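Long-range contacts in 2-oxoadipate dioxygenase/decarboxylase (Pseudomonas putida, PDB 6W1G), which catalyses the Fe(2+)-dependent decarboxylation and hydroxylation of 2-oxoadipate to D-2-hydroxyglutarate, a step in D-lysine catabolism: residues 17-21 against 67-71; 126-130 against 396-400; 223-227 against 291-295. All coordinates share one frame; numbering follows the deposited sequence. Where two conformers were deposited one is given.

Contact 1 of 3, residues 17-21 against 67-71; sequences SAAMS and QERHG. With NI (nickel (II) ion), chain B.
Behind the metal site of this glyoxalase-clan protein, R69 meets S17 and joins strand 69-75 of the mixed sheet to helix 9-27, the two segments crossing at 71°. R69 and H70 are neighbours on the strand and start out to opposite sides: R69 toward the helix, H70 away from it, where its NE2 binds nickel at 2.1 Å in the place of the Fe(2+). The R69 chain bends at chi3 (-77°), which turns the guanidinium side-on to the helix. NE and NH2 of R69 both donate to S17 OG, at 3.0 and 2.9 Å, and the hydroxyl oxygen lies almost in the guanidinium plane. The end-on edge is used as well: R69 NH1 and NH2 grip Q67 OE1 at 3.1 and 3.2 Å, in the guanidinium plane but reaching the Q67 amide from above one of its faces. S21 CB covers one face of the guanidinium, 3.7 Å from R69 CZ, while Q67 O lies over the opposite face; S21 OG itself bonds to Y31. Four in-plane N-H bonds and two covered faces thus fix the group's rotation. Replacing R69 by an alanine would probably cost S17 OG two donors and leave Q67 OE1 without the pair that holds it. A water bridges the two segments, 2.8 Å from S17 OG and donating to Q67 O.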
loop_
_atom_site.group_PDB
_atom_site.type_symbol
_atom_site.label_atom_id
_atom_site.label_comp_id
_atom_site.label_asym_id
_atom_site.label_seq_id
_atom_site.Cartn_x
_atom_site.Cartn_y
_atom_site.Cartn_z
ATOM N N SER A 17 11.890 1.837 6.179
ATOM C CA SER A 17 10.652 2.601 6.271
ATOM C C SER A 17 10.857 3.801 7.187
ATOM O O SER A 17 10.419 4.926 6.908
ATOM C CB SER A 17 9.562 1.709 6.796
ATOM O OG SER A 17 8.368 2.443 6.945
ATOM N N ALA A 18 11.486 3.578 8.350
ATOM C CA ALA A 18 11.702 4.678 9.285
ATOM C C ALA A 18 12.615 5.749 8.715
ATOM O O ALA A 18 12.368 6.961 8.888
ATOM C CB ALA A 18 12.299 4.152 10.596
ATOM N N ALA A 19 13.678 5.330 8.009
ATOM C CA ALA A 19 14.590 6.308 7.400
ATOM C C ALA A 19 13.898 7.074 6.283
ATOM O O ALA A 19 14.136 8.282 6.115
ATOM C CB ALA A 19 15.853 5.608 6.894
ATOM N N MET A 20 13.073 6.400 5.491
ATOM C CA MET A 20 12.310 7.079 4.447
ATOM C C MET A 20 11.384 8.117 5.059
ATOM O O MET A 20 11.247 9.220 4.529
ATOM C CB MET A 20 11.512 6.070 3.610
ATOM C CG MET A 20 12.318 5.191 2.636
ATOM S SD MET A 20 12.691 5.960 1.054
ATOM C CE MET A 20 11.172 5.720 0.153
ATOM N N SER A 21 10.722 7.768 6.151
ATOM C CA SER A 21 9.804 8.699 6.793
ATOM C C SER A 21 10.529 9.934 7.296
ATOM O O SER A 21 10.068 11.061 7.118
ATOM C CB SER A 21 9.067 7.975 7.917
ATOM O OG SER A 21 8.065 8.815 8.470
ATOM N N GLN A 67 4.013 2.854 13.045
ATOM C CA GLN A 67 4.997 3.063 11.988
ATOM C C GLN A 67 4.518 2.632 10.612
ATOM O O GLN A 67 5.290 2.703 9.657
ATOM C CB GLN A 67 6.325 2.392 12.355
ATOM C CG GLN A 67 6.953 3.001 13.620
ATOM C CD GLN A 67 7.379 4.445 13.382
ATOM O OE1 GLN A 67 8.157 4.721 12.475
ATOM N NE2 GLN A 67 6.851 5.364 14.170
ATOM N N GLU A 68 3.296 2.180 10.493
ATOM C CA GLU A 68 2.798 1.585 9.263
ATOM C C GLU A 68 2.637 2.629 8.162
ATOM O O GLU A 68 1.938 3.633 8.334
ATOM C CB GLU A 68 1.480 0.866 9.530
ATOM C CG GLU A 68 0.854 0.321 8.262
ATOM C CD GLU A 68 -0.146 -0.799 8.482
ATOM O OE1 GLU A 68 -0.392 -1.225 9.648
ATOM O OE2 GLU A 68 -0.716 -1.249 7.440
ATOM N N ARG A 69 3.274 2.380 7.019
ATOM C CA ARG A 69 3.254 3.306 5.910
ATOM C C ARG A 69 3.314 2.560 4.591
ATOM O O ARG A 69 3.693 1.390 4.520
ATOM C CB ARG A 69 4.479 4.239 5.922
ATOM C CG ARG A 69 4.579 5.198 7.061
ATOM C CD ARG A 69 5.964 5.789 7.173
ATOM N NE ARG A 69 6.930 4.894 7.764
ATOM C CZ ARG A 69 7.263 4.889 9.042
ATOM N NH1 ARG A 69 6.678 5.740 9.905
ATOM N NH2 ARG A 69 8.149 3.961 9.408
ATOM N N HIS A 70 2.954 3.279 3.523
ATOM C CA HIS A 70 3.334 2.864 2.179
ATOM C C HIS A 70 3.995 4.035 1.459
ATOM O O HIS A 70 3.660 5.190 1.713
ATOM C CB HIS A 70 2.228 2.258 1.287
ATOM C CG HIS A 70 1.262 3.197 0.651
ATOM N ND1 HIS A 70 -0.001 3.435 1.160
ATOM C CD2 HIS A 70 1.343 3.902 -0.504
ATOM C CE1 HIS A 70 -0.637 4.272 0.355
ATOM N NE2 HIS A 70 0.147 4.578 -0.656
ATOM N N GLY A 71 4.925 3.744 0.570
ATOM C CA GLY A 71 5.434 4.729 -0.357
ATOM C C GLY A 71 4.936 4.439 -1.748
ATOM O O GLY A 71 4.462 3.340 -2.039
HETATM NI NI NI B . -0.721 5.644 -2.247
HETATM O O HOH W 1 6.127 0.937 7.629
HETATM O O HOH W 2 0.067 4.490 -3.886
HETATM O O HOH W 3 -2.136 4.185 -2.425
HETATM O O HOH W 4 -2.104 6.240 -3.960
#

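Contact 2 of 3, residues 126-130 against 396-400; sequences FRVFT and YEDFL
R127 and F129, alternate residues of strand 127-133 of the mixed sheet that carries the metal ligand H70, both direct their side chains at the loop 396-400, R127 meeting E397 and F129 meeting F399. The R127 chain, bent at chi2 (100°), crosses the E397 side chain at about a right angle, with guanidinium and carboxylate planes 33° apart. R127 NH1 forms a salt bridge to E397 OE1 at 2.7 Å, meeting the oxygen nearly head-on to its C-O bond although OE1 lies somewhat out of the guanidinium plane. R127 NE adds a weak bond to the backbone E397 O at 3.1 Å, so the arginine holds both the end of the glutamate and its main chain. Further along, F129 turns the edge of its ring to the face of F399 in a T-shaped pair, centroids 5.1 Å apart and planes at 65°; F129 CD2 touches F399 CD2 at 3.7 Å, toward the rim of that face. R127 CD lies 4.2 Å from F399 CZ, linking the polar and aromatic halves. Within the loop, Y396 OH donates to F399 O at 2.7 Å, and D398 N lies over the centre of one face of the Y396 ring. F399 also meets H70 edge-to-face and R298 in a cation-pi contact, and the chain runs on to V402, which binds 2-oxoadipate. R127 is shared between E397 and E68, and E397 has a second partner in R64; this buried alternation of charges is likely to keep both glutamates ionised beside the metal pocket.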
loop_
_atom_site.group_PDB
_atom_site.type_symbol
_atom_site.label_atom_id
_atom_site.label_comp_id
_atom_site.label_asym_id
_atom_site.label_seq_id
_atom_site.Cartn_x
_atom_site.Cartn_y
_atom_site.Cartn_z
ATOM N N PHE A 126 5.549 -2.257 5.738
ATOM C CA PHE A 126 5.896 -1.285 4.698
ATOM C C PHE A 126 5.701 -1.867 3.318
ATOM O O PHE A 126 6.137 -2.991 3.037
ATOM C CB PHE A 126 7.342 -0.843 4.892
ATOM C CG PHE A 126 7.788 0.241 3.997
ATOM C CD1 PHE A 126 7.172 1.482 4.031
ATOM C CD2 PHE A 126 8.860 0.055 3.141
ATOM C CE1 PHE A 126 7.617 2.521 3.212
ATOM C CE2 PHE A 126 9.326 1.082 2.353
ATOM C CZ PHE A 126 8.697 2.320 2.387
ATOM N N ARG A 127 5.122 -1.070 2.437
ATOM C CA ARG A 127 4.951 -1.440 1.026
ATOM C C ARG A 127 5.391 -0.272 0.168
ATOM O O ARG A 127 5.293 0.870 0.598
ATOM C CB ARG A 127 3.510 -1.733 0.554
ATOM C CG ARG A 127 2.605 -2.438 1.470
ATOM C CD ARG A 127 1.682 -1.457 2.155
ATOM N NE ARG A 127 0.832 -2.168 3.028
ATOM C CZ ARG A 127 0.394 -1.710 4.210
ATOM N NH1 ARG A 127 -0.353 -2.435 4.985
ATOM N NH2 ARG A 127 0.716 -0.479 4.618
ATOM N N VAL A 128 5.858 -0.582 -1.049
ATOM C CA VAL A 128 6.168 0.446 -2.018
ATOM C C VAL A 128 5.410 0.149 -3.300
ATOM O O VAL A 128 5.727 -0.824 -4.013
ATOM C CB VAL A 128 7.644 0.660 -2.281
ATOM C CG1 VAL A 128 7.818 1.765 -3.353
ATOM C CG2 VAL A 128 8.356 1.042 -1.007
ATOM N N PHE A 129 4.393 0.968 -3.584
ATOM C CA PHE A 129 3.636 0.904 -4.830
ATOM C C PHE A 129 4.514 1.487 -5.926
ATOM O O PHE A 129 4.962 2.633 -5.808
ATOM C CB PHE A 129 2.363 1.727 -4.681
ATOM C CG PHE A 129 1.388 1.570 -5.807
ATOM C CD1 PHE A 129 1.399 2.410 -6.907
ATOM C CD2 PHE A 129 0.466 0.543 -5.789
ATOM C CE1 PHE A 129 0.483 2.239 -7.920
ATOM C CE2 PHE A 129 -0.451 0.384 -6.820
ATOM C CZ PHE A 129 -0.433 1.223 -7.870
ATOM N N THR A 130 4.849 0.676 -6.921
ATOM C CA THR A 130 5.870 0.984 -7.907
ATOM C C THR A 130 5.252 0.942 -9.293
ATOM O O THR A 130 4.798 -0.112 -9.759
ATOM C CB THR A 130 7.004 -0.006 -7.796
ATOM O OG1 THR A 130 7.537 0.032 -6.474
ATOM C CG2 THR A 130 8.130 0.300 -8.777
ATOM N N TYR A 396 -6.166 -5.790 4.955
ATOM C CA TYR A 396 -5.775 -5.646 3.555
ATOM C C TYR A 396 -4.442 -4.943 3.463
ATOM O O TYR A 396 -4.259 -3.861 4.041
ATOM C CB TYR A 396 -6.867 -4.824 2.880
ATOM C CG TYR A 396 -6.728 -4.748 1.362
ATOM C CD1 TYR A 396 -6.735 -5.911 0.608
ATOM C CD2 TYR A 396 -6.632 -3.539 0.702
ATOM C CE1 TYR A 396 -6.663 -5.882 -0.788
ATOM C CE2 TYR A 396 -6.576 -3.484 -0.679
ATOM C CZ TYR A 396 -6.568 -4.682 -1.415
ATOM O OH TYR A 396 -6.519 -4.730 -2.786
ATOM N N GLU A 397 -3.523 -5.535 2.710
ATOM C CA GLU A 397 -2.160 -5.066 2.553
ATOM C C GLU A 397 -1.883 -4.433 1.211
ATOM O O GLU A 397 -0.770 -3.910 1.003
ATOM C CB GLU A 397 -1.170 -6.264 2.699
ATOM C CG GLU A 397 -1.326 -7.001 3.989
ATOM C CD GLU A 397 -0.818 -6.293 5.238
ATOM O OE1 GLU A 397 -0.310 -5.146 5.153
ATOM O OE2 GLU A 397 -0.968 -6.893 6.349
ATOM N N ASP A 398 -2.854 -4.458 0.297
ATOM C CA ASP A 398 -2.665 -4.034 -1.104
ATOM C C ASP A 398 -3.403 -2.717 -1.358
ATOM O O ASP A 398 -3.530 -1.893 -0.448
ATOM C CB ASP A 398 -3.021 -5.215 -1.985
ATOM C CG ASP A 398 -2.095 -6.378 -1.703
ATOM O OD1 ASP A 398 -0.904 -6.235 -2.024
ATOM O OD2 ASP A 398 -2.545 -7.378 -1.102
ATOM N N PHE A 399 -3.831 -2.499 -2.597
ATOM C CA PHE A 399 -4.308 -1.188 -3.015
ATOM C C PHE A 399 -5.642 -1.339 -3.737
ATOM O O PHE A 399 -6.058 -2.461 -4.087
ATOM C CB PHE A 399 -3.235 -0.521 -3.865
ATOM C CG PHE A 399 -1.997 -0.266 -3.045
ATOM C CD1 PHE A 399 -1.898 0.874 -2.306
ATOM C CD2 PHE A 399 -0.995 -1.205 -2.914
ATOM C CE1 PHE A 399 -0.838 1.117 -1.482
ATOM C CE2 PHE A 399 0.062 -0.996 -2.047
ATOM C CZ PHE A 399 0.182 0.187 -1.383
ATOM N N LEU A 400 -6.347 -0.218 -3.896
ATOM C CA LEU A 400 -7.637 -0.296 -4.552
ATOM C C LEU A 400 -7.495 -0.778 -5.991
ATOM O O LEU A 400 -6.534 -0.419 -6.693
ATOM C CB LEU A 400 -8.363 1.048 -4.471
ATOM C CG LEU A 400 -8.786 1.480 -3.056
ATOM C CD1 LEU A 400 -9.353 2.903 -3.077
ATOM C CD2 LEU A 400 -9.786 0.488 -2.439
#

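Contact 3 of 3, residues 223-227 against 291-295; sequences HINHL and RFGEI. With NI (nickel (II) ion), chain B.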
loop_
_atom_site.group_PDB
_atom_site.type_symbol
_atom_site.label_atom_id
_atom_site.label_comp_id
_atom_site.label_asym_id
_atom_site.label_seq_id
_atom_site.Cartn_x
_atom_site.Cartn_y
_atom_site.Cartn_z
ATOM N N HIS A 223 11.769 9.961 -7.101
ATOM C CA HIS A 223 11.491 10.603 -5.827
ATOM C C HIS A 223 10.153 10.117 -5.278
ATOM O O HIS A 223 9.306 9.567 -5.991
ATOM C CB HIS A 223 11.516 12.122 -5.963
ATOM C CG HIS A 223 10.670 12.669 -7.066
ATOM N ND1 HIS A 223 11.160 13.582 -7.977
ATOM C CD2 HIS A 223 9.382 12.440 -7.418
ATOM C CE1 HIS A 223 10.207 13.904 -8.833
ATOM N NE2 HIS A 223 9.121 13.217 -8.523
ATOM N N ILE A 224 9.950 10.336 -3.988
ATOM C CA ILE A 224 8.736 9.835 -3.339
ATOM C C ILE A 224 7.544 10.598 -3.902
ATOM O O ILE A 224 7.461 11.831 -3.812
ATOM C CB ILE A 224 8.842 9.995 -1.818
ATOM C CG1 ILE A 224 9.971 9.103 -1.306
ATOM C CG2 ILE A 224 7.524 9.679 -1.158
ATOM C CD1 ILE A 224 10.319 9.328 0.136
ATOM N N ASN A 225 6.604 9.888 -4.496
ATOM C CA ASN A 225 5.374 10.510 -4.962
ATOM C C ASN A 225 4.426 10.784 -3.811
ATOM O O ASN A 225 3.723 11.817 -3.796
ATOM C CB ASN A 225 4.679 9.569 -5.938
ATOM C CG ASN A 225 3.431 10.150 -6.517
ATOM O OD1 ASN A 225 2.342 9.668 -6.218
ATOM N ND2 ASN A 225 3.557 11.164 -7.356
ATOM N N HIS A 226 4.396 9.880 -2.853
ATOM C CA HIS A 226 3.791 10.150 -1.550
ATOM C C HIS A 226 4.270 9.055 -0.604
ATOM O O HIS A 226 4.726 7.981 -1.014
ATOM C CB HIS A 226 2.271 10.267 -1.598
ATOM C CG HIS A 226 1.592 9.085 -2.182
ATOM N ND1 HIS A 226 1.199 9.028 -3.498
ATOM C CD2 HIS A 226 1.226 7.891 -1.647
ATOM C CE1 HIS A 226 0.607 7.875 -3.747
ATOM N NE2 HIS A 226 0.602 7.160 -2.633
ATOM N N LEU A 227 4.160 9.366 0.680
ATOM C CA LEU A 227 4.362 8.432 1.771
ATOM C C LEU A 227 3.134 8.539 2.661
ATOM O O LEU A 227 2.859 9.626 3.179
ATOM C CB LEU A 227 5.598 8.843 2.527
ATOM C CG LEU A 227 6.338 7.897 3.320
ATOM C CD1 LEU A 227 6.560 6.567 2.934
ATOM C CD2 LEU A 227 7.460 8.455 4.069
ATOM N N ARG A 291 3.950 18.696 -4.841
ATOM C CA ARG A 291 4.062 17.406 -4.175
ATOM C C ARG A 291 2.781 17.183 -3.410
ATOM O O ARG A 291 2.321 18.091 -2.688
ATOM C CB ARG A 291 5.245 17.352 -3.213
ATOM C CG ARG A 291 6.566 17.610 -3.932
ATOM C CD ARG A 291 7.769 17.240 -3.051
ATOM N NE ARG A 291 7.944 15.798 -3.020
ATOM C CZ ARG A 291 8.994 15.192 -2.464
ATOM N NH1 ARG A 291 9.895 15.895 -1.778
ATOM N NH2 ARG A 291 9.074 13.862 -2.525
ATOM N N PHE A 292 2.166 16.027 -3.603
ATOM C CA PHE A 292 0.901 15.708 -2.974
ATOM C C PHE A 292 1.076 14.625 -1.937
ATOM O O PHE A 292 1.889 13.718 -2.079
ATOM C CB PHE A 292 -0.085 15.219 -3.995
ATOM C CG PHE A 292 -0.470 16.257 -4.995
ATOM C CD1 PHE A 292 -1.495 17.147 -4.732
ATOM C CD2 PHE A 292 0.213 16.377 -6.201
ATOM C CE1 PHE A 292 -1.842 18.126 -5.665
ATOM C CE2 PHE A 292 -0.155 17.338 -7.123
ATOM C CZ PHE A 292 -1.164 18.216 -6.850
ATOM N N GLY A 293 0.279 14.704 -0.890
ATOM C CA GLY A 293 0.255 13.714 0.162
ATOM C C GLY A 293 -1.026 12.905 0.111
ATOM O O GLY A 293 -1.950 13.129 -0.669
ATOM N N GLU A 294 -1.030 11.868 0.955
ATOM C CA GLU A 294 -2.133 10.916 1.022
ATOM C C GLU A 294 -2.289 10.411 2.441
ATOM O O GLU A 294 -1.326 10.363 3.237
ATOM C CB GLU A 294 -1.844 9.760 0.059
ATOM C CG GLU A 294 -2.907 8.687 -0.036
ATOM C CD GLU A 294 -2.524 7.679 -1.087
ATOM O OE1 GLU A 294 -1.688 6.793 -0.824
ATOM O OE2 GLU A 294 -3.034 7.782 -2.223
ATOM N N ILE A 295 -3.509 9.999 2.760
ATOM C CA ILE A 295 -3.840 9.349 4.023
ATOM C C ILE A 295 -4.726 8.158 3.695
ATOM O O ILE A 295 -5.561 8.228 2.798
ATOM C CB ILE A 295 -4.547 10.360 4.983
ATOM C CG1 ILE A 295 -4.875 9.764 6.320
ATOM C CG2 ILE A 295 -5.807 10.966 4.365
ATOM C CD1 ILE A 295 -3.699 9.314 7.114
HETATM NI NI NI B . -0.721 5.644 -2.247
HETATM O O HOH W 5 11.572 12.219 -2.129
HETATM O O HOH W 6 6.266 14.184 -4.571
HETATM O O HOH W 7 3.298 14.008 -5.327
HETATM O O HOH W 8 1.138 11.743 3.218
HETATM O O HOH W 4 -2.104 6.240 -3.960
HETATM O O HOH W 2 0.067 4.490 -3.886
HETATM O O HOH W 3 -2.136 4.185 -2.425
#
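H226 and E294 are two ligands of the two-histidine, one-carboxylate facial triad of this glyoxalase-clan enzyme; H70 is the third, and three waters fill the other positions on the nickel that sits in the Fe(2+) site. H226 belongs to the edge strand 226-229 of the mixed sheet and E294 to strand 288-298; water joins their backbones here. Along the first segment, I224 comes first: its carbonyl O takes a bond from R291 NH2 at 2.9 Å, nearly straight at 159°, on a lone pair and in the guanidinium plane. R291 bends at chi3 (77°) to bring this edge round. One water links I224 O to R291 NE, another links I224 N to R291 NH2, and R291 NH1 has a salt bridge to E27 of helix 9-27. At N225 two acceptors approach, N225 O and F292 O at 3.2 Å, and a water that donates to N225 O and accepts from F292 N joins the two main chains. H226 follows, its CB 3.5 Å from F292 O. E294 CB lies over one face of the imidazole, and the ring and carboxylate planes stand 60° apart. Nickel is bound by H226 NE2 at 2.0 Å and by E294 OE1 at 2.1 Å; the metal, rather than a bond between them, brings these two atoms together. E294 OE1 is also bonded by T228, while E294 OE2 accepts from a nickel-bound water. Last comes L227, whose O receives a hydrogen bond from a water 2.7 Å away that in turn accepts from E294 N.

From the N terminus, contact 1 closes first: helix 9-27 returns, after a largely helical passage, to strand 69-75. Contact 2 opens only after that, at strand 127-133, and its loop stays open until 396-400, spanning more than half the chain. Contact 3 is nested wholly inside it, joining strand 226-229 to the two-stranded sheet through strand 288-298. None of the three cross. Strand 69-75 lies between strands 127-133 and 226-229 in the mixed sheet, so it borders both later contacts: G71 of contact 1 bonds through its backbone to F129 of contact 2, and S21 packs on L227 of contact 3, with which contact 1 shares the metal site.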